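Local coordinates for alpha-1,3-glucanase (Streptomyces thermodiastaticus, PDB 7C7D), which probably hydrolyses internal alpha-1,3-glucosidic bonds of alpha-1,3-glucan, as a thermostable glycosidase of family GH87, at residues Ser117-Gln122 with Asn185-Val190; Ser143-Val148 with Phe161-Arg166. One frame throughout, in Å; residues are numbered along the deposited sequence.

Contact 1. Residues Ser117-Gln122 with Asn185-Val190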
ATOM      1  N   SER A 117     -14.402  -9.164  -5.554  1.00 12.24           N
ATOM      2  CA  SER A 117     -14.548 -10.211  -4.550  1.00 12.86           C
ATOM      3  C   SER A 117     -15.567 -11.234  -5.044  1.00 13.06           C
ATOM      4  O   SER A 117     -16.540 -10.872  -5.711  1.00 14.59           O
ATOM      5  CB  SER A 117     -15.043  -9.606  -3.232  1.00 13.60           C
ATOM      6  OG  SER A 117     -15.163 -10.576  -2.211  1.00 14.77           O
ATOM      7  N   VAL A 118     -15.339 -12.506  -4.739  1.00 13.26           N
ATOM      8  CA  VAL A 118     -16.363 -13.543  -4.904  1.00 13.61           C
ATOM      9  C   VAL A 118     -16.531 -14.233  -3.571  1.00 13.65           C
ATOM     10  O   VAL A 118     -15.647 -14.155  -2.693  1.00 14.25           O
ATOM     11  CB  VAL A 118     -16.000 -14.547  -6.030  1.00 14.34           C
ATOM     12  CG1 VAL A 118     -15.900 -13.844  -7.373  1.00 14.96           C
ATOM     13  CG2 VAL A 118     -14.742 -15.326  -5.685  1.00 14.66           C
ATOM     14  N   PRO A 119     -17.645 -14.938  -3.357  1.00 15.05           N
ATOM     15  CA  PRO A 119     -17.886 -15.551  -2.051  1.00 15.84           C
ATOM     16  C   PRO A 119     -16.822 -16.581  -1.699  1.00 15.36           C
ATOM     17  O   PRO A 119     -16.292 -17.286  -2.560  1.00 15.69           O
ATOM     18  CB  PRO A 119     -19.267 -16.198  -2.209  1.00 17.37           C
ATOM     19  CG  PRO A 119     -19.929 -15.382  -3.269  1.00 18.03           C
ATOM     20  CD  PRO A 119     -18.824 -15.063  -4.235  1.00 16.39           C
ATOM     21  N   ASP A 120     -16.509 -16.649  -0.408  1.00 16.37           N
ATOM     22  CA  ASP A 120     -15.461 -17.544   0.058  1.00 16.96           C
ATOM     23  C   ASP A 120     -15.809 -18.982  -0.294  1.00 17.53           C
ATOM     24  O   ASP A 120     -16.946 -19.420  -0.106  1.00 20.04           O
ATOM     25  CB  ASP A 120     -15.294 -17.401   1.568  1.00 19.51           C
ATOM     26  CG  ASP A 120     -13.955 -17.903   2.050  1.00 22.20           C
ATOM     27  OD1 ASP A 120     -13.116 -18.274   1.204  1.00 22.71           O
ATOM     28  OD2 ASP A 120     -13.740 -17.923   3.276  1.00 24.47           O
ATOM     29  N   GLY A 121     -14.830 -19.704  -0.835  1.00 16.80           N
ATOM     30  CA  GLY A 121     -15.027 -21.060  -1.297  1.00 17.30           C
ATOM     31  C   GLY A 121     -15.354 -21.191  -2.765  1.00 17.24           C
ATOM     32  O   GLY A 121     -15.312 -22.307  -3.298  1.00 19.84           O
ATOM     33  N   GLN A 122     -15.666 -20.096  -3.443  1.00 15.76           N
ATOM     34  CA  GLN A 122     -16.128 -20.146  -4.819  1.00 15.55           C
ATOM     35  C   GLN A 122     -15.116 -19.511  -5.758  1.00 15.07           C
ATOM     36  O   GLN A 122     -14.218 -18.767  -5.349  1.00 15.92           O
ATOM     37  CB  GLN A 122     -17.484 -19.454  -4.966  1.00 16.57           C
ATOM     38  CG  GLN A 122     -18.573 -20.104  -4.136  1.00 17.78           C
ATOM     39  CD  GLN A 122     -19.885 -19.363  -4.237  1.00 20.17           C
ATOM     40  OE1 GLN A 122     -19.987 -18.369  -4.944  1.00 20.44           O
ATOM     41  NE2 GLN A 122     -20.898 -19.846  -3.529  1.00 24.04           N
ATOM     42  N   ASN A 185     -20.980 -17.207 -14.174  1.00 19.95           N
ATOM     43  CA  ASN A 185     -20.921 -18.482 -13.464  1.00 19.12           C
ATOM     44  C   ASN A 185     -20.596 -18.340 -11.982  1.00 18.75           C
ATOM     45  O   ASN A 185     -20.365 -19.355 -11.315  1.00 19.05           O
ATOM     46  CB  ASN A 185     -19.926 -19.441 -14.131  1.00 20.01           C
ATOM     47  CG  ASN A 185     -18.539 -18.840 -14.272  1.00 20.22           C
ATOM     48  OD1 ASN A 185     -18.125 -18.016 -13.462  1.00 19.32           O
ATOM     49  ND2 ASN A 185     -17.809 -19.259 -15.301  1.00 22.24           N
ATOM     50  N   VAL A 186     -20.543 -17.114 -11.467  1.00 17.84           N
ATOM     51  CA  VAL A 186     -20.326 -16.852 -10.051  1.00 16.82           C
ATOM     52  C   VAL A 186     -20.710 -15.400  -9.826  1.00 15.99           C
ATOM     53  O   VAL A 186     -20.567 -14.560 -10.721  1.00 17.01           O
ATOM     54  CB  VAL A 186     -18.859 -17.136  -9.625  1.00 16.14           C
ATOM     55  CG1 VAL A 186     -17.875 -16.243 -10.383  1.00 16.21           C
ATOM     56  CG2 VAL A 186     -18.686 -16.994  -8.114  1.00 16.60           C
ATOM     57  N   GLN A 187     -21.216 -15.102  -8.634  1.00 16.77           N
ATOM     58  CA  GLN A 187     -21.577 -13.731  -8.299  1.00 17.47           C
ATOM     59  C   GLN A 187     -20.303 -12.954  -7.986  1.00 18.08           C
ATOM     60  O   GLN A 187     -19.518 -13.365  -7.127  1.00 20.26           O
ATOM     61  CB  GLN A 187     -22.517 -13.724  -7.098  1.00 20.41           C
ATOM     62  CG  GLN A 187     -23.052 -12.361  -6.700  1.00 22.70           C
ATOM     63  CD  GLN A 187     -23.776 -12.421  -5.376  1.00 26.56           C
ATOM     64  OE1 GLN A 187     -23.155 -12.603  -4.330  1.00 29.68           O
ATOM     65  NE2 GLN A 187     -25.098 -12.288  -5.412  1.00 26.69           N
ATOM     66  N   VAL A 188     -20.088 -11.842  -8.680  1.00 16.58           N
ATOM     67  CA  VAL A 188     -18.847 -11.085  -8.565  1.00 16.86           C
ATOM     68  C   VAL A 188     -19.174  -9.680  -8.087  1.00 15.59           C
ATOM     69  O   VAL A 188     -20.010  -8.995  -8.683  1.00 16.45           O
ATOM     70  CB  VAL A 188     -18.079 -11.027  -9.899  1.00 17.28           C
ATOM     71  CG1 VAL A 188     -16.731 -10.328  -9.698  1.00 18.14           C
ATOM     72  CG2 VAL A 188     -17.890 -12.426 -10.481  1.00 18.56           C
ATOM     73  N   THR A 189     -18.509  -9.246  -7.024  1.00 14.00           N
ATOM     74  CA  THR A 189     -18.616  -7.871  -6.557  1.00 13.85           C
ATOM     75  C   THR A 189     -17.425  -7.113  -7.124  1.00 12.79           C
ATOM     76  O   THR A 189     -16.279  -7.375  -6.750  1.00 13.87           O
ATOM     77  CB  THR A 189     -18.669  -7.829  -5.034  1.00 15.34           C
ATOM     78  OG1 THR A 189     -19.853  -8.520  -4.607  1.00 16.76           O
ATOM     79  CG2 THR A 189     -18.726  -6.389  -4.535  1.00 15.98           C
ATOM     80  N   VAL A 190     -17.694  -6.208  -8.062  1.00 13.30           N
ATOM     81  CA  VAL A 190     -16.649  -5.473  -8.769  1.00 13.33           C
ATOM     82  C   VAL A 190     -16.432  -4.132  -8.083  1.00 12.53           C
ATOM     83  O   VAL A 190     -17.377  -3.356  -7.901  1.00 13.25           O
ATOM     84  CB  VAL A 190     -17.014  -5.290 -10.252  1.00 14.60           C
ATOM     85  CG1 VAL A 190     -15.897  -4.562 -10.986  1.00 14.83           C
ATOM     86  CG2 VAL A 190     -17.285  -6.650 -10.906  1.00 16.58           C
TER
HETATM   87  O   HOH W   1     -19.574 -11.300  -4.648  1.00 22.80           O
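Val118 turns CG1 anti to its carbonyl carbon, beside the backbone N (chi1 -62°), while Val188 directs CG2 the same way relative to its own backbone (chi1 -175° for CG1). The two valines lie side by side, pointing in one direction, with Val118 CG1 4.0 Å from Val188 CG2. Val186 puts CG2 anti to the backbone N, which carries this methyl toward the turn that follows Val118. There it meets CB of Val118, CD of Pro119 and the side chain of Gln122, whose extended chain slides past Val186 in the opposite direction; Gln122 OE1 comes to 3.7 Å from Val186 CG2. Val141 of strand 133-142 packs against both Val118 and Val186.

Beside this apolar patch the backbones pair. Ser117 N donates to Thr189 O at 2.9 Å, and Thr189 N returns a bond to Ser117 O, also 2.9 Å. One water donates to Ser117 O and to Gln187 O, 3.2 Å from each, and lies 2.8 Å from Thr189 OG1, so Ser117 O receives a second bond and the chains stay bridged where direct pairing stops. Pro119 CD closes against Gln187 O at 3.4 Å. The hydroxyl of Ser117 is taken by Phe161 O.

From Pro119 to Gln122 the chain reverses in a type II turn closed by Gln122 N to Pro119 O, with Gly121 at the positive phi of its third position. Ser117 with Thr189 is the one hydrogen-bonded pair of antiparallel strands 109-117 and 188-196 within these segments; beyond it the turn carries the chain to strand 123-130 of a second antiparallel sheet, consistent with the galactose-binding-like beta-sandwich of the D1 domain's clan.

Contact 2. Residues Ser143-Val148 with Phe161-Arg166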
ATOM      1  N   SER A 143     -11.786 -16.767  -4.799  1.00 14.16           N
ATOM      2  CA  SER A 143     -11.672 -16.449  -3.384  1.00 14.08           C
ATOM      3  C   SER A 143     -10.426 -17.055  -2.756  1.00 13.86           C
ATOM      4  O   SER A 143     -10.187 -16.845  -1.561  1.00 13.93           O
ATOM      5  CB  SER A 143     -12.912 -16.930  -2.627  1.00 14.20           C
ATOM      6  OG  SER A 143     -13.094 -18.330  -2.806  1.00 15.74           O
ATOM      7  N   LYS A 144      -9.613 -17.764  -3.547  1.00 13.16           N
ATOM      8  CA  LYS A 144      -8.483 -18.515  -3.012  1.00 13.87           C
ATOM      9  C   LYS A 144      -7.526 -17.630  -2.222  1.00 13.33           C
ATOM     10  O   LYS A 144      -7.011 -18.045  -1.179  1.00 15.81           O
ATOM     11  CB  LYS A 144      -7.746 -19.214  -4.158  1.00 16.60           C
ATOM     12  CG  LYS A 144      -6.430 -19.848  -3.732  1.00 18.94           C
ATOM     13  CD  LYS A 144      -5.725 -20.528  -4.887  1.00 21.82           C
ATOM     14  CE  LYS A 144      -4.452 -21.202  -4.399  1.00 24.34           C
ATOM     15  NZ  LYS A 144      -3.712 -21.875  -5.491  1.00 26.94           N
ATOM     16  N   TYR A 145      -7.277 -16.412  -2.698  1.00 13.50           N
ATOM     17  CA  TYR A 145      -6.294 -15.523  -2.091  1.00 13.84           C
ATOM     18  C   TYR A 145      -6.913 -14.557  -1.099  1.00 13.47           C
ATOM     19  O   TYR A 145      -6.214 -13.669  -0.595  1.00 16.41           O
ATOM     20  CB  TYR A 145      -5.525 -14.763  -3.175  1.00 14.53           C
ATOM     21  CG  TYR A 145      -5.020 -15.680  -4.252  1.00 14.09           C
ATOM     22  CD1 TYR A 145      -3.909 -16.482  -4.036  1.00 14.36           C
ATOM     23  CD2 TYR A 145      -5.662 -15.765  -5.478  1.00 15.24           C
ATOM     24  CE1 TYR A 145      -3.449 -17.340  -5.015  1.00 15.54           C
ATOM     25  CE2 TYR A 145      -5.212 -16.617  -6.465  1.00 16.04           C
ATOM     26  CZ  TYR A 145      -4.107 -17.405  -6.229  1.00 15.87           C
ATOM     27  OH  TYR A 145      -3.659 -18.249  -7.217  1.00 18.57           O
ATOM     28  N   SER A 146      -8.201 -14.713  -0.809  1.00 12.97           N
ATOM     29  CA  SER A 146      -8.982 -13.778  -0.019  1.00 12.41           C
ATOM     30  C   SER A 146      -9.485 -14.456   1.250  1.00 13.39           C
ATOM     31  O   SER A 146      -9.359 -15.671   1.424  1.00 15.05           O
ATOM     32  CB  SER A 146     -10.165 -13.254  -0.843  1.00 13.11           C
ATOM     33  OG  SER A 146      -9.716 -12.562  -2.001  1.00 13.57           O
ATOM     34  N   TYR A 147     -10.068 -13.646   2.143  1.00 13.49           N
ATOM     35  CA  TYR A 147     -10.665 -14.108   3.396  1.00 13.57           C
ATOM     36  C   TYR A 147      -9.599 -14.624   4.354  1.00 14.40           C
ATOM     37  O   TYR A 147      -9.435 -15.837   4.553  1.00 17.90           O
ATOM     38  CB  TYR A 147     -11.787 -15.129   3.159  1.00 14.98           C
ATOM     39  CG  TYR A 147     -12.869 -14.591   2.252  1.00 14.61           C
ATOM     40  CD1 TYR A 147     -13.917 -13.837   2.760  1.00 15.85           C
ATOM     41  CD2 TYR A 147     -12.827 -14.815   0.885  1.00 14.94           C
ATOM     42  CE1 TYR A 147     -14.906 -13.326   1.926  1.00 16.45           C
ATOM     43  CE2 TYR A 147     -13.802 -14.308   0.045  1.00 14.93           C
ATOM     44  CZ  TYR A 147     -14.842 -13.576   0.572  1.00 14.82           C
ATOM     45  OH  TYR A 147     -15.813 -13.065  -0.252  1.00 17.37           O
ATOM     46  N   VAL A 148      -8.871 -13.683   4.943  1.00 13.99           N
ATOM     47  CA  VAL A 148      -7.695 -13.945   5.757  1.00 14.97           C
ATOM     48  C   VAL A 148      -8.031 -13.612   7.200  1.00 15.74           C
ATOM     49  O   VAL A 148      -8.536 -12.520   7.493  1.00 16.93           O
ATOM     50  CB  VAL A 148      -6.505 -13.102   5.264  1.00 15.42           C
ATOM     51  CG1 VAL A 148      -5.318 -13.235   6.200  1.00 17.95           C
ATOM     52  CG2 VAL A 148      -6.132 -13.488   3.840  1.00 17.04           C
ATOM     53  N   PHE A 161     -10.961  -9.287   1.560  1.00 12.00           N
ATOM     54  CA  PHE A 161     -12.063  -9.876   0.803  1.00 12.39           C
ATOM     55  C   PHE A 161     -11.859  -9.789  -0.700  1.00 11.99           C
ATOM     56  O   PHE A 161     -12.443 -10.587  -1.446  1.00 12.95           O
ATOM     57  CB  PHE A 161     -13.370  -9.161   1.134  1.00 13.48           C
ATOM     58  CG  PHE A 161     -13.647  -9.059   2.602  1.00 13.28           C
ATOM     59  CD1 PHE A 161     -13.570 -10.178   3.418  1.00 15.51           C
ATOM     60  CD2 PHE A 161     -13.985  -7.842   3.171  1.00 14.89           C
ATOM     61  CE1 PHE A 161     -13.828 -10.077   4.772  1.00 17.30           C
ATOM     62  CE2 PHE A 161     -14.231  -7.737   4.518  1.00 16.52           C
ATOM     63  CZ  PHE A 161     -14.158  -8.858   5.322  1.00 17.75           C
ATOM     64  N   TYR A 162     -11.086  -8.815  -1.164  1.00 11.84           N
ATOM     65  CA  TYR A 162     -10.935  -8.547  -2.583  1.00 12.06           C
ATOM     66  C   TYR A 162      -9.649  -9.171  -3.106  1.00 11.90           C
ATOM     67  O   TYR A 162      -8.837  -9.721  -2.358  1.00 12.60           O
ATOM     68  CB  TYR A 162     -10.976  -7.027  -2.858  1.00 12.91           C
ATOM     69  CG  TYR A 162     -12.333  -6.410  -2.563  1.00 12.28           C
ATOM     70  CD1 TYR A 162     -12.679  -6.037  -1.272  1.00 12.58           C
ATOM     71  CD2 TYR A 162     -13.277  -6.230  -3.579  1.00 12.14           C
ATOM     72  CE1 TYR A 162     -13.923  -5.500  -0.990  1.00 12.97           C
ATOM     73  CE2 TYR A 162     -14.530  -5.707  -3.311  1.00 12.82           C
ATOM     74  CZ  TYR A 162     -14.844  -5.342  -2.011  1.00 12.46           C
ATOM     75  OH  TYR A 162     -16.088  -4.823  -1.741  1.00 13.79           O
ATOM     76  N   ASP A 163      -9.477  -9.067  -4.417  1.00 11.66           N
ATOM     77  CA  ASP A 163      -8.364  -9.634  -5.155  1.00 12.39           C
ATOM     78  C   ASP A 163      -8.316  -8.871  -6.468  1.00 11.64           C
ATOM     79  O   ASP A 163      -9.284  -8.206  -6.842  1.00 12.72           O
ATOM     80  CB  ASP A 163      -8.631 -11.124  -5.408  1.00 13.10           C
ATOM     81  CG  ASP A 163      -7.465 -11.830  -6.026  1.00 14.64           C
ATOM     82  OD1 ASP A 163      -6.341 -11.634  -5.530  1.00 16.01           O
ATOM     83  OD2 ASP A 163      -7.688 -12.598  -6.997  1.00 14.99           O
ATOM     84  N   ASN A 164      -7.190  -8.970  -7.169  1.00 12.10           N
ATOM     85  CA  ASN A 164      -7.015  -8.297  -8.449  1.00 12.29           C
ATOM     86  C   ASN A 164      -6.742  -9.328  -9.529  1.00 13.06           C
ATOM     87  O   ASN A 164      -5.890 -10.210  -9.364  1.00 13.41           O
ATOM     88  CB  ASN A 164      -5.895  -7.261  -8.388  1.00 12.72           C
ATOM     89  CG  ASN A 164      -6.309  -6.018  -7.623  1.00 13.80           C
ATOM     90  OD1 ASN A 164      -6.733  -5.029  -8.214  1.00 14.36           O
ATOM     91  ND2 ASN A 164      -6.217  -6.078  -6.296  1.00 15.10           N
ATOM     92  N   THR A 165      -7.465  -9.210 -10.631  1.00 14.02           N
ATOM     93  CA  THR A 165      -7.294 -10.091 -11.769  1.00 13.86           C
ATOM     94  C   THR A 165      -7.046  -9.231 -13.000  1.00 13.70           C
ATOM     95  O   THR A 165      -7.629  -8.150 -13.140  1.00 15.02           O
ATOM     96  CB  THR A 165      -8.523 -11.000 -11.928  1.00 15.87           C
ATOM     97  OG1 THR A 165      -8.303 -11.916 -13.000  1.00 17.66           O
ATOM     98  CG2 THR A 165      -9.796 -10.192 -12.182  1.00 15.83           C
ATOM     99  N   ARG A 166      -6.154  -9.689 -13.877  1.00 14.96           N
ATOM    100  CA  ARG A 166      -5.716  -8.873 -14.999  1.00 16.51           C
ATOM    101  C   ARG A 166      -5.794  -9.645 -16.306  1.00 16.91           C
ATOM    102  O   ARG A 166      -5.784 -10.879 -16.335  1.00 18.08           O
ATOM    103  CB  ARG A 166      -4.295  -8.330 -14.793  1.00 16.75           C
ATOM    104  CG  ARG A 166      -3.197  -9.376 -14.909  1.00 16.94           C
ATOM    105  CD  ARG A 166      -1.809  -8.755 -14.767  1.00 17.35           C
ATOM    106  NE  ARG A 166      -0.755  -9.757 -14.896  1.00 17.22           N
ATOM    107  CZ  ARG A 166       0.544  -9.485 -14.971  1.00 17.08           C
ATOM    108  NH1 ARG A 166       0.970  -8.229 -14.944  1.00 17.39           N
ATOM    109  NH2 ARG A 166       1.419 -10.475 -15.093  1.00 19.18           N
TER
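Ser146 and Tyr147 pack on Phe161 and its successors in a mostly buried loop-to-strand contact, with a single direct hydrogen bond, where the loop after strand 133-142 runs past the approach to strand 163-169. The touching parts run nearly antiparallel, 165° apart, with the CA atoms of Ser146 and Phe161 separated by 5.0 Å. Ser146 has OG anti to its carbonyl carbon, beside the backbone N (chi1 -61°), and this sends the hydroxyl across to donate to Tyr162 O at 3.0 Å. The donor stands well above the carbonyl plane, away from either lone pair, and Phe161 O lies farther from Ser146 OG at 3.4 Å. The Ser143-Ser146 type I turn, closed by Ser146 N to Ser143 O, presents this serine to the opposing chain.

To one side, Tyr147 and Phe161 cross at about a right angle along their side chains, but their ring planes are inclined by 49° and the centroids lie 5.7 Å apart. CD1 of Phe161 fits against the CD1-CE1 bond of Tyr147, 3.7 Å from CE1. Toward the strand, the carboxylate of Asp163 lies obliquely beside the Tyr145 ring, with OD1 4.0 Å from Tyr145 CB; Lys144 CG covers one ring face.

Outer partners fix the polar ends: Asp163 OD1 bonds His326, while Tyr145 OH hydrogen-bonds and Lys144 NZ forms a salt bridge with Glu296 OE1. Through them the contact faces the parallel beta-helix, at residues just after strands 292-294 and 323-325, and backbone bonds of Asp163 with Tyr116 and Thr165 with Val114 join strand 163-169 to strand 109-117.

In the fold
Contact 2 is nested inside the chain loop closed by contact 1, and their centres lie 10 Å apart. Two probable hydrogen bonds join them directly: Tyr147 OH to Val118 O at 2.7 Å and Ser143 OG to Gln122 O at 2.8 Å. Strand 109-117 pairs with both 163-169 and 188-196, so the two contacts reach the same antiparallel sheet. The calcium ion lies about 8 Å from the side chain of Thr189 in contact 1 and about 7 Å from that of Tyr162 in contact 2; its site is formed by Glu63, Glu65, Ser88, Gln91 and Asp191, the last following Val190 by one residue on strand 188-196.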